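Long-range contacts in maleate cis-trans isomerase (Pseudomonas putida, PDB 4FQ5), which probably catalyses the cis-trans isomerisation of maleate to fumarate, turning about the C2-C3 double bond: residues R86-L91 with N124-N129; D181-E186 with A206-D211. The protein carries 1 engineered substitution. One frame throughout, in Å; residues are numbered along the deposited sequence.

Interaction 1: R86-L91 with N124-N129; sequences RCALEL and NVTENN
Leu-89 and Val-125 carry this meeting of two helices, their side chains crossing at about a right angle. The CG1 methyl of Val-125 does the touching, reaching Leu-89 CG at 3.6 Å and then CD2 of the same leucine. It is the branch lying anti to the valine's own backbone N (chi1 171°), and that rotation also brings CG1 to Ala-88, whose CB is 4.1 Å away. Leu-89 does not leave its helix straight at the partner; with CG set beside the backbone N (chi1 -77°) its branched end swings back across, and CD2 touches both Val-125 CG1 and Asn-129 CB, 3.9 Å from the latter. The two axes run in the same general sense, inclined by 41° and approaching to 8.9 Å. In the fold, helix 84-92 belongs to the connection between strands 59-67 and 98-101, and helix 114-128 to the next one, between 98-101 and 135-137, so the pair covers one face of a parallel alpha/beta sheet. Both reach down to Met-99 of strand 98-101, Ala-88 from one helix and Thr-126 from the other. Thr-126 turns its CG2 methyl to the partner helix, 4.0 Å from Ala-88 O, while its OG1 bonds instead to Arg-123 O and Thr-133 N, fixing the rotation of the group. On the far side of helix 84-92, Arg-86 NH2 forms a salt bridge to Glu-90 OE2, 2.9 Å away and in the guanidinium plane. Beyond the contact lies the second subunit: Arg-68 of that copy packs on Leu-89, and Lys-70 of that copy on Asn-129.

Interaction 2: D181-E186 with A206-D211; sequences DYRALE and ASMRTD
Strand residue Asp-181 and loop residue Arg-209 mark the closest backbone approach, 6.1 Å between their CA atoms, where the chain has left helix 201-206 and runs beside the middle of strand 178-184. Arg-209 N gives a nearly straight hydrogen bond (170°) to Asp-181 OD1, 3.2 Å away, and meets it from above the carboxylate plane. Water 1 adds a bridge between Asp-181 N and Arg-209 O. Arg-183, bent at chi2 (-81°), lays its chain alongside Met-208, the two running past each other in opposite directions: Arg-183 CG sits 3.5 Å from Met-208 SD, and Met-208 CG lies over one guanidinium face, toward its rim. At the edge of that group NH2 donates to Ser-207 O at 3.0 Å, while NH1 bonds to Tyr-182 O; a long salt bridge of 3.7 Å from NH2 to Asp-181 OD1 joins in. A leucine in place of Arg-183, lacking the flat group that faces Met-208 CG, would probably leave Ser-207 O and Tyr-182 O without these donors. The methionine itself turns at its last torsion (chi3 62°), folding CE back to 3.4 Å from Asp-181 O. Arg-209 leads its long chain away, and its NE pairs with Asp-211 OD2. This is surface packing at the border of a parallel sheet: strand 178-184 is outermost within the chain, bonded along its inner side to Val-156 and Thr-158. Met-208 rests on Ala-155 and Val-157 of strand 153-158, while Tyr-182, pointing away, packs on helix 162-174 and bonds to Glu-166.

Interaction 1 closes before interaction 2 opens, and the two stand on opposite sides of the chain's centre, their centres 38 Å and their nearest atoms about 25 Å apart. Each belongs to its own four-stranded parallel sheet, both with strand order 2-1-3-4: interaction 1 joins two helices over the sheet that includes strand 98-101, while interaction 2 fixes a loop to the outermost strand 178-184 of the other. The maleate pocket draws residues from both halves, among them Asn-38 and Cys-103 from the first and Tyr-160 and Asn-190 from the second. The contacts thus pack outlying parts of two similar halves, and one of them adjoins the second subunit.

Interaction 1: R86-L91 with N124-N129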
loop_
_atom_site.group_PDB
_atom_site.type_symbol
_atom_site.label_atom_id
_atom_site.label_comp_id
_atom_site.label_asym_id
_atom_site.label_seq_id
_atom_site.Cartn_x
_atom_site.Cartn_y
_atom_site.Cartn_z
ATOM N N ARG A 86 -13.826 -11.973 29.225
ATOM C CA ARG A 86 -14.272 -10.605 28.959
ATOM C C ARG A 86 -13.809 -10.144 27.571
ATOM O O ARG A 86 -14.597 -9.593 26.799
ATOM C CB ARG A 86 -13.775 -9.625 30.039
ATOM C CG ARG A 86 -14.052 -8.161 29.698
ATOM C CD ARG A 86 -13.522 -7.147 30.714
ATOM N NE ARG A 86 -12.065 -7.153 30.911
ATOM C CZ ARG A 86 -11.156 -6.611 30.093
ATOM N NH1 ARG A 86 -9.865 -6.681 30.415
ATOM N NH2 ARG A 86 -11.506 -6.012 28.953
ATOM N N CYS A 87 -12.535 -10.384 27.268
ATOM C CA CYS A 87 -11.942 -9.968 25.989
ATOM C C CYS A 87 -12.599 -10.656 24.791
ATOM O O CYS A 87 -12.870 -10.006 23.778
ATOM C CB CYS A 87 -10.419 -10.186 25.996
ATOM S SG CYS A 87 -9.505 -9.095 27.131
ATOM N N ALA A 88 -12.858 -11.962 24.909
ATOM C CA ALA A 88 -13.554 -12.710 23.855
ATOM C C ALA A 88 -15.004 -12.250 23.661
ATOM O O ALA A 88 -15.499 -12.223 22.532
ATOM C CB ALA A 88 -13.495 -14.209 24.117
ATOM N N LEU A 89 -15.682 -11.902 24.760
ATOM C CA LEU A 89 -17.007 -11.279 24.683
ATOM C C LEU A 89 -16.926 -9.941 23.954
ATOM O O LEU A 89 -17.749 -9.651 23.090
ATOM C CB LEU A 89 -17.618 -11.073 26.078
ATOM C CG LEU A 89 -18.205 -12.301 26.789
ATOM C CD1 LEU A 89 -18.360 -12.056 28.286
ATOM C CD2 LEU A 89 -19.534 -12.720 26.167
ATOM N N GLU A 90 -15.929 -9.134 24.305
ATOM C CA GLU A 90 -15.733 -7.830 23.675
ATOM C C GLU A 90 -15.546 -7.936 22.160
ATOM O O GLU A 90 -16.162 -7.187 21.397
ATOM C CB GLU A 90 -14.572 -7.064 24.334
ATOM C CG GLU A 90 -14.938 -6.503 25.704
ATOM C CD GLU A 90 -13.776 -5.873 26.460
ATOM O OE1 GLU A 90 -12.657 -5.773 25.912
ATOM O OE2 GLU A 90 -13.991 -5.470 27.624
ATOM N N LEU A 91 -14.730 -8.890 21.730
ATOM C CA LEU A 91 -14.414 -9.024 20.311
ATOM C C LEU A 91 -15.503 -9.742 19.521
ATOM O O LEU A 91 -15.711 -9.430 18.345
ATOM C CB LEU A 91 -13.036 -9.674 20.110
ATOM C CG LEU A 91 -11.846 -8.792 20.532
ATOM C CD1 LEU A 91 -10.548 -9.582 20.506
ATOM C CD2 LEU A 91 -11.738 -7.545 19.658
ATOM N N ASN A 124 -16.310 -21.312 23.223
ATOM C CA ASN A 124 -17.601 -21.436 23.910
ATOM C C ASN A 124 -18.184 -20.075 24.276
ATOM O O ASN A 124 -19.368 -19.825 24.059
ATOM C CB ASN A 124 -17.475 -22.290 25.179
ATOM C CG ASN A 124 -17.292 -23.766 24.887
ATOM O OD1 ASN A 124 -17.626 -24.252 23.803
ATOM N ND2 ASN A 124 -16.776 -24.497 25.872
ATOM N N VAL A 125 -17.341 -19.208 24.831
ATOM C CA VAL A 125 -17.730 -17.838 25.159
ATOM C C VAL A 125 -18.289 -17.117 23.923
ATOM O O VAL A 125 -19.329 -16.460 24.011
ATOM C CB VAL A 125 -16.557 -17.045 25.786
ATOM C CG1 VAL A 125 -16.898 -15.568 25.927
ATOM C CG2 VAL A 125 -16.169 -17.632 27.138
ATOM N N THR A 126 -17.620 -17.256 22.774
ATOM C CA THR A 126 -18.079 -16.579 21.551
ATOM C C THR A 126 -19.370 -17.197 21.028
ATOM O O THR A 126 -20.263 -16.481 20.560
ATOM C CB THR A 126 -17.023 -16.537 20.418
ATOM O OG1 THR A 126 -16.746 -17.861 19.933
ATOM C CG2 THR A 126 -15.742 -15.869 20.892
ATOM N N GLU A 127 -19.452 -18.524 21.112
ATOM C CA GLU A 127 -20.634 -19.259 20.678
ATOM C C GLU A 127 -21.871 -18.834 21.478
ATOM O O GLU A 127 -22.935 -18.597 20.899
ATOM C CB GLU A 127 -20.396 -20.763 20.786
ATOM C CG GLU A 127 -21.557 -21.617 20.306
ATOM C CD GLU A 127 -21.265 -23.107 20.371
ATOM O OE1 GLU A 127 -20.158 -23.497 20.808
ATOM O OE2 GLU A 127 -22.154 -23.894 19.979
ATOM N N ASN A 128 -21.719 -18.708 22.797
ATOM C CA ASN A 128 -22.826 -18.266 23.652
ATOM C C ASN A 128 -23.116 -16.772 23.547
ATOM O O ASN A 128 -24.138 -16.294 24.046
ATOM C CB ASN A 128 -22.601 -18.692 25.105
ATOM C CG ASN A 128 -22.539 -20.203 25.264
ATOM O OD1 ASN A 128 -23.278 -20.941 24.604
ATOM N ND2 ASN A 128 -21.655 -20.672 26.139
ATOM N N ASN A 129 -22.211 -16.041 22.894
ATOM C CA ASN A 129 -22.435 -14.640 22.542
ATOM C C ASN A 129 -22.949 -14.520 21.100
ATOM O O ASN A 129 -22.932 -13.439 20.498
ATOM C CB ASN A 129 -21.157 -13.817 22.766
ATOM C CG ASN A 129 -21.394 -12.314 22.682
ATOM O OD1 ASN A 129 -20.508 -11.561 22.273
ATOM N ND2 ASN A 129 -22.584 -11.871 23.068
#

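Interaction 2: D181-E186 with A206-D211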
loop_
_atom_site.group_PDB
_atom_site.type_symbol
_atom_site.label_atom_id
_atom_site.label_comp_id
_atom_site.label_asym_id
_atom_site.label_seq_id
_atom_site.Cartn_x
_atom_site.Cartn_y
_atom_site.Cartn_z
ATOM N N ASP A 181 19.467 -25.433 21.999
ATOM C CA ASP A 181 19.853 -24.153 22.572
ATOM C C ASP A 181 18.655 -23.230 22.755
ATOM O O ASP A 181 17.760 -23.182 21.911
ATOM C CB ASP A 181 20.884 -23.461 21.679
ATOM C CG ASP A 181 22.312 -23.818 22.044
ATOM O OD1 ASP A 181 23.131 -22.885 22.168
ATOM O OD2 ASP A 181 22.614 -25.022 22.210
ATOM N N TYR A 182 18.641 -22.514 23.872
ATOM C CA TYR A 182 17.679 -21.448 24.073
ATOM C C TYR A 182 18.324 -20.308 24.836
ATOM O O TYR A 182 19.277 -20.522 25.590
ATOM C CB TYR A 182 16.391 -21.951 24.750
ATOM C CG TYR A 182 16.548 -22.579 26.122
ATOM C CD1 TYR A 182 16.508 -21.798 27.278
ATOM C CD2 TYR A 182 16.691 -23.959 26.264
ATOM C CE1 TYR A 182 16.629 -22.373 28.535
ATOM C CE2 TYR A 182 16.817 -24.546 27.517
ATOM C CZ TYR A 182 16.781 -23.748 28.645
ATOM O OH TYR A 182 16.903 -24.323 29.888
ATOM N N ARG A 183 17.823 -19.097 24.609
ATOM C CA ARG A 183 18.313 -17.902 25.297
ATOM C C ARG A 183 17.157 -17.119 25.886
ATOM O O ARG A 183 16.091 -17.033 25.284
ATOM C CB ARG A 183 19.095 -16.985 24.345
ATOM C CG ARG A 183 20.393 -17.555 23.798
ATOM C CD ARG A 183 21.565 -17.429 24.766
ATOM N NE ARG A 183 22.786 -17.997 24.189
ATOM C CZ ARG A 183 23.119 -19.288 24.231
ATOM N NH1 ARG A 183 22.327 -20.175 24.828
ATOM N NH2 ARG A 183 24.248 -19.697 23.668
ATOM N N ALA A 184 17.387 -16.538 27.058
ATOM C CA ALA A 184 16.403 -15.718 27.739
ATOM C C ALA A 184 17.019 -14.358 28.025
ATOM O O ALA A 184 18.053 -14.274 28.689
ATOM C CB ALA A 184 15.970 -16.387 29.034
ATOM N N LEU A 185 16.391 -13.294 27.529
ATOM C CA LEU A 185 16.935 -11.944 27.699
ATOM C C LEU A 185 16.699 -11.367 29.094
ATOM O O LEU A 185 17.316 -10.372 29.463
ATOM C CB LEU A 185 16.393 -10.990 26.631
ATOM C CG LEU A 185 16.631 -11.369 25.167
ATOM C CD1 LEU A 185 16.035 -10.296 24.268
ATOM C CD2 LEU A 185 18.108 -11.579 24.857
ATOM N N GLU A 186 15.802 -11.998 29.852
ATOM C CA GLU A 186 15.494 -11.606 31.233
ATOM C C GLU A 186 15.083 -10.149 31.365
ATOM O O GLU A 186 15.647 -9.408 32.168
ATOM C CB GLU A 186 16.661 -11.919 32.175
ATOM C CG GLU A 186 17.066 -13.382 32.195
ATOM C CD GLU A 186 17.983 -13.730 33.358
ATOM O OE1 GLU A 186 18.186 -12.879 34.256
ATOM O OE2 GLU A 186 18.500 -14.863 33.373
ATOM N N ALA A 206 23.418 -16.194 16.210
ATOM C CA ALA A 206 24.755 -16.610 15.773
ATOM C C ALA A 206 25.570 -17.244 16.908
ATOM O O ALA A 206 26.369 -18.147 16.671
ATOM C CB ALA A 206 25.511 -15.428 15.179
ATOM N N SER A 207 25.363 -16.765 18.134
ATOM C CA SER A 207 26.070 -17.292 19.301
ATOM C C SER A 207 25.308 -18.433 19.989
ATOM O O SER A 207 25.560 -18.752 21.153
ATOM C CB SER A 207 26.394 -16.164 20.282
ATOM O OG SER A 207 25.216 -15.508 20.708
ATOM N N MET A 208 24.375 -19.035 19.257
ATOM C CA MET A 208 23.682 -20.244 19.682
ATOM C C MET A 208 24.008 -21.341 18.688
ATOM O O MET A 208 24.305 -21.063 17.526
ATOM C CB MET A 208 22.165 -20.034 19.687
ATOM C CG MET A 208 21.645 -19.046 20.714
ATOM S SD MET A 208 19.892 -18.679 20.471
ATOM C CE MET A 208 19.154 -20.294 20.720
ATOM N N ARG A 209 23.945 -22.591 19.132
ATOM C CA ARG A 209 24.110 -23.711 18.220
ATOM C C ARG A 209 22.813 -23.910 17.440
ATOM O O ARG A 209 21.746 -24.091 18.035
ATOM C CB ARG A 209 24.485 -24.976 18.987
ATOM C CG ARG A 209 24.830 -26.149 18.092
ATOM C CD ARG A 209 25.177 -27.370 18.917
ATOM N NE ARG A 209 25.252 -28.570 18.090
ATOM C CZ ARG A 209 25.479 -29.794 18.559
ATOM N NH1 ARG A 209 25.656 -29.992 19.859
ATOM N NH2 ARG A 209 25.528 -30.823 17.723
ATOM N N THR A 210 22.898 -23.853 16.114
ATOM C CA THR A 210 21.709 -23.991 15.267
ATOM C C THR A 210 21.869 -25.043 14.166
ATOM O O THR A 210 20.939 -25.283 13.395
ATOM C CB THR A 210 21.276 -22.645 14.640
ATOM O OG1 THR A 210 22.358 -22.092 13.883
ATOM C CG2 THR A 210 20.851 -21.648 15.710
ATOM N N ASP A 211 23.039 -25.674 14.104
ATOM C CA ASP A 211 23.282 -26.749 13.142
ATOM C C ASP A 211 22.472 -28.014 13.446
ATOM O O ASP A 211 22.077 -28.726 12.528
ATOM C CB ASP A 211 24.781 -27.075 13.050
ATOM C CG ASP A 211 25.383 -27.478 14.392
ATOM O OD1 ASP A 211 26.127 -26.665 14.980
ATOM O OD2 ASP A 211 25.114 -28.606 14.862
HETATM O O HOH W 1 20.714 -26.212 19.532
#